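Local structure of Aac(6')-Ih protein (4E8O) at residues Leu51-Met54 with Arg55-Thr59. The protein probably transfers an acetyl group from acetyl coenzyme A to the 6'-amino group of aminoglycoside antibiotics, as a GNAT-superfamily resistance enzyme. Numbering follows the deposited sequence.
Sequences LQEM and RQLIT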
ATOM      1  N   LEU B  51     -20.048  10.001   5.622  1.00 29.72           N
ATOM      2  CA  LEU B  51     -20.210  11.419   5.294  1.00 30.86           C
ATOM      3  C   LEU B  51     -18.982  12.260   5.636  1.00 31.78           C
ATOM      4  O   LEU B  51     -18.621  13.173   4.889  1.00 30.96           O
ATOM      5  CB  LEU B  51     -21.448  11.994   5.992  1.00 31.67           C
ATOM      6  CG  LEU B  51     -22.799  11.620   5.382  1.00 31.96           C
ATOM      7  CD1 LEU B  51     -23.955  12.236   6.159  1.00 33.98           C
ATOM      8  CD2 LEU B  51     -22.852  12.047   3.923  1.00 31.03           C
ATOM      9  N   GLN B  52     -18.350  11.955   6.764  1.00 33.77           N
ATOM     10  CA  GLN B  52     -17.149  12.666   7.183  1.00 37.53           C
ATOM     11  C   GLN B  52     -16.061  12.456   6.134  1.00 35.76           C
ATOM     12  O   GLN B  52     -15.347  13.388   5.772  1.00 36.00           O
ATOM     13  CB  GLN B  52     -16.688  12.156   8.552  1.00 41.40           C
ATOM     14  CG  GLN B  52     -16.237  13.238   9.528  1.00 46.91           C
ATOM     15  CD  GLN B  52     -16.086  12.712  10.948  1.00 51.78           C
ATOM     16  OE1 GLN B  52     -16.717  11.724  11.327  1.00 53.14           O
ATOM     17  NE2 GLN B  52     -15.247  13.370  11.738  1.00 54.25           N
ATOM     18  N   GLU B  53     -15.959  11.233   5.629  1.00 34.27           N
ATOM     19  CA  GLU B  53     -14.957  10.906   4.623  1.00 34.85           C
ATOM     20  C   GLU B  53     -15.326  11.494   3.263  1.00 32.26           C
ATOM     21  O   GLU B  53     -14.478  12.069   2.584  1.00 32.00           O
ATOM     22  CB  GLU B  53     -14.789   9.387   4.518  1.00 38.02           C
ATOM     23  CG  GLU B  53     -13.570   8.947   3.716  1.00 41.15           C
ATOM     24  CD  GLU B  53     -13.427   7.439   3.661  1.00 43.98           C
ATOM     25  OE1 GLU B  53     -14.321   6.739   4.183  1.00 45.02           O
ATOM     26  OE2 GLU B  53     -12.422   6.953   3.098  1.00 45.70           O
ATOM     27  N   MET B  54     -16.593  11.350   2.876  1.00 31.15           N
ATOM     28  CA  MET B  54     -17.086  11.863   1.598  1.00 30.05           C
ATOM     29  C   MET B  54     -16.859  13.369   1.440  1.00 30.02           C
ATOM     30  O   MET B  54     -16.492  13.831   0.357  1.00 27.36           O
ATOM     31  CB  MET B  54     -18.575  11.524   1.426  1.00 30.16           C
ATOM     32  CG  MET B  54     -18.848  10.050   1.150  1.00 29.46           C
ATOM     33  SD  MET B  54     -20.445   9.489   1.772  1.00 25.53           S
ATOM     34  CE  MET B  54     -21.562  10.479   0.779  1.00 23.26           C
ATOM     35  N   ARG B  55     -17.065  14.132   2.513  1.00 32.57           N
ATOM     36  CA  ARG B  55     -16.905  15.586   2.448  1.00 34.79           C
ATOM     37  C   ARG B  55     -15.450  16.019   2.281  1.00 34.48           C
ATOM     38  O   ARG B  55     -15.178  17.057   1.681  1.00 35.49           O
ATOM     39  CB  ARG B  55     -17.531  16.268   3.673  1.00 37.59           C
ATOM     40  CG  ARG B  55     -19.044  16.137   3.734  1.00 40.59           C
ATOM     41  CD  ARG B  55     -19.685  17.211   4.603  1.00 44.72           C
ATOM     42  NE  ARG B  55     -21.129  17.274   4.397  1.00 46.89           N
ATOM     43  CZ  ARG B  55     -21.723  18.051   3.497  1.00 48.14           C
ATOM     44  NH1 ARG B  55     -21.001  18.844   2.716  1.00 48.40           N
ATOM     45  NH2 ARG B  55     -23.042  18.035   3.375  1.00 49.18           N
ATOM     46  N   GLN B  56     -14.520  15.226   2.809  1.00 34.45           N
ATOM     47  CA  GLN B  56     -13.092  15.492   2.637  1.00 34.95           C
ATOM     48  C   GLN B  56     -12.655  15.193   1.207  1.00 32.38           C
ATOM     49  O   GLN B  56     -12.020  16.022   0.556  1.00 32.49           O
ATOM     50  CB  GLN B  56     -12.265  14.618   3.587  1.00 38.07           C
ATOM     51  CG  GLN B  56     -12.488  14.862   5.076  1.00 43.46           C
ATOM     52  CD  GLN B  56     -11.648  13.924   5.931  1.00 46.65           C
ATOM     53  OE1 GLN B  56     -10.762  13.232   5.421  1.00 46.89           O
ATOM     54  NE2 GLN B  56     -11.922  13.895   7.231  1.00 48.66           N
ATOM     55  N   LEU B  57     -12.999  13.994   0.739  1.00 29.98           N
ATOM     56  CA  LEU B  57     -12.610  13.503  -0.585  1.00 28.53           C
ATOM     57  C   LEU B  57     -12.914  14.480  -1.724  1.00 28.33           C
ATOM     58  O   LEU B  57     -12.095  14.655  -2.628  1.00 28.13           O
ATOM     59  CB  LEU B  57     -13.280  12.148  -0.871  1.00 28.37           C
ATOM     60  CG  LEU B  57     -12.913  10.951   0.011  1.00 29.17           C
ATOM     61  CD1 LEU B  57     -13.695   9.709  -0.386  1.00 28.94           C
ATOM     62  CD2 LEU B  57     -11.430  10.668  -0.067  1.00 29.22           C
ATOM     63  N   ILE B  58     -14.080  15.121  -1.674  1.00 28.27           N
ATOM     64  CA  ILE B  58     -14.520  15.995  -2.765  1.00 29.59           C
ATOM     65  C   ILE B  58     -13.735  17.306  -2.845  1.00 30.83           C
ATOM     66  O   ILE B  58     -13.828  18.032  -3.837  1.00 32.78           O
ATOM     67  CB  ILE B  58     -16.045  16.288  -2.712  1.00 36.01           C
ATOM     68  CG1 ILE B  58     -16.458  16.816  -1.336  1.00 37.04           C
ATOM     69  CG2 ILE B  58     -16.853  15.046  -3.066  1.00 35.86           C
ATOM     70  CD1 ILE B  58     -17.962  16.890  -1.137  1.00 38.55           C
ATOM     71  N   THR B  59     -12.964  17.607  -1.802  1.00 30.29           N
ATOM     72  CA  THR B  59     -12.105  18.792  -1.795  1.00 31.82           C
ATOM     73  C   THR B  59     -10.673  18.448  -2.204  1.00 30.97           C
ATOM     74  O   THR B  59      -9.828  19.338  -2.329  1.00 31.04           O
ATOM     75  CB  THR B  59     -12.045  19.453  -0.404  1.00 33.19           C
ATOM     76  OG1 THR B  59     -11.315  18.608   0.495  1.00 32.24           O
ATOM     77  CG2 THR B  59     -13.443  19.689   0.144  1.00 34.40           C
TER
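Glu53 turns CG away from its own N (chi1 -168°), to the side of its carbonyl carbon, and Leu57 sets CG beside its N, so that the two side chains meet one helical turn apart on helix 47-57. Their contact is aliphatic and loose: Glu53 CG lies 4.2 Å from Leu57 CD1, the chains crossing at a slant. The backbone joins the same pair more firmly, since Leu57 N donates to Glu53 O over 3.0 Å with an almost straight N-H...O angle of 173°. Leu57 CG also packs against that carbonyl, 3.2 Å from Glu53 O. Two residues earlier, the same i to i+4 pattern joins Arg55 N to Leu51 O at 3.0 Å, the donor tilted 30° from the carbonyl plane. Ile58 N reaches Met54 O only weakly, at 3.4 Å. Further along, Gln56 O takes two bonds from Thr59, one from N and a shorter one from OG1 (2.7 Å), the hydroxyl lying in the carbonyl plane on a lone pair. These i to i+4 bonds are those of an alpha helix, here one of the GNAT fold packed against helix 32-42 through buried Met54 on Trp35. The contact thus divides its chemistry: CG of Glu53 touches Leu57 CD1 while the carboxylate reaches on to a salt bridge with Arg39, and the Thr59 hydroxyl adds a second donor to the Gln56 carbonyl.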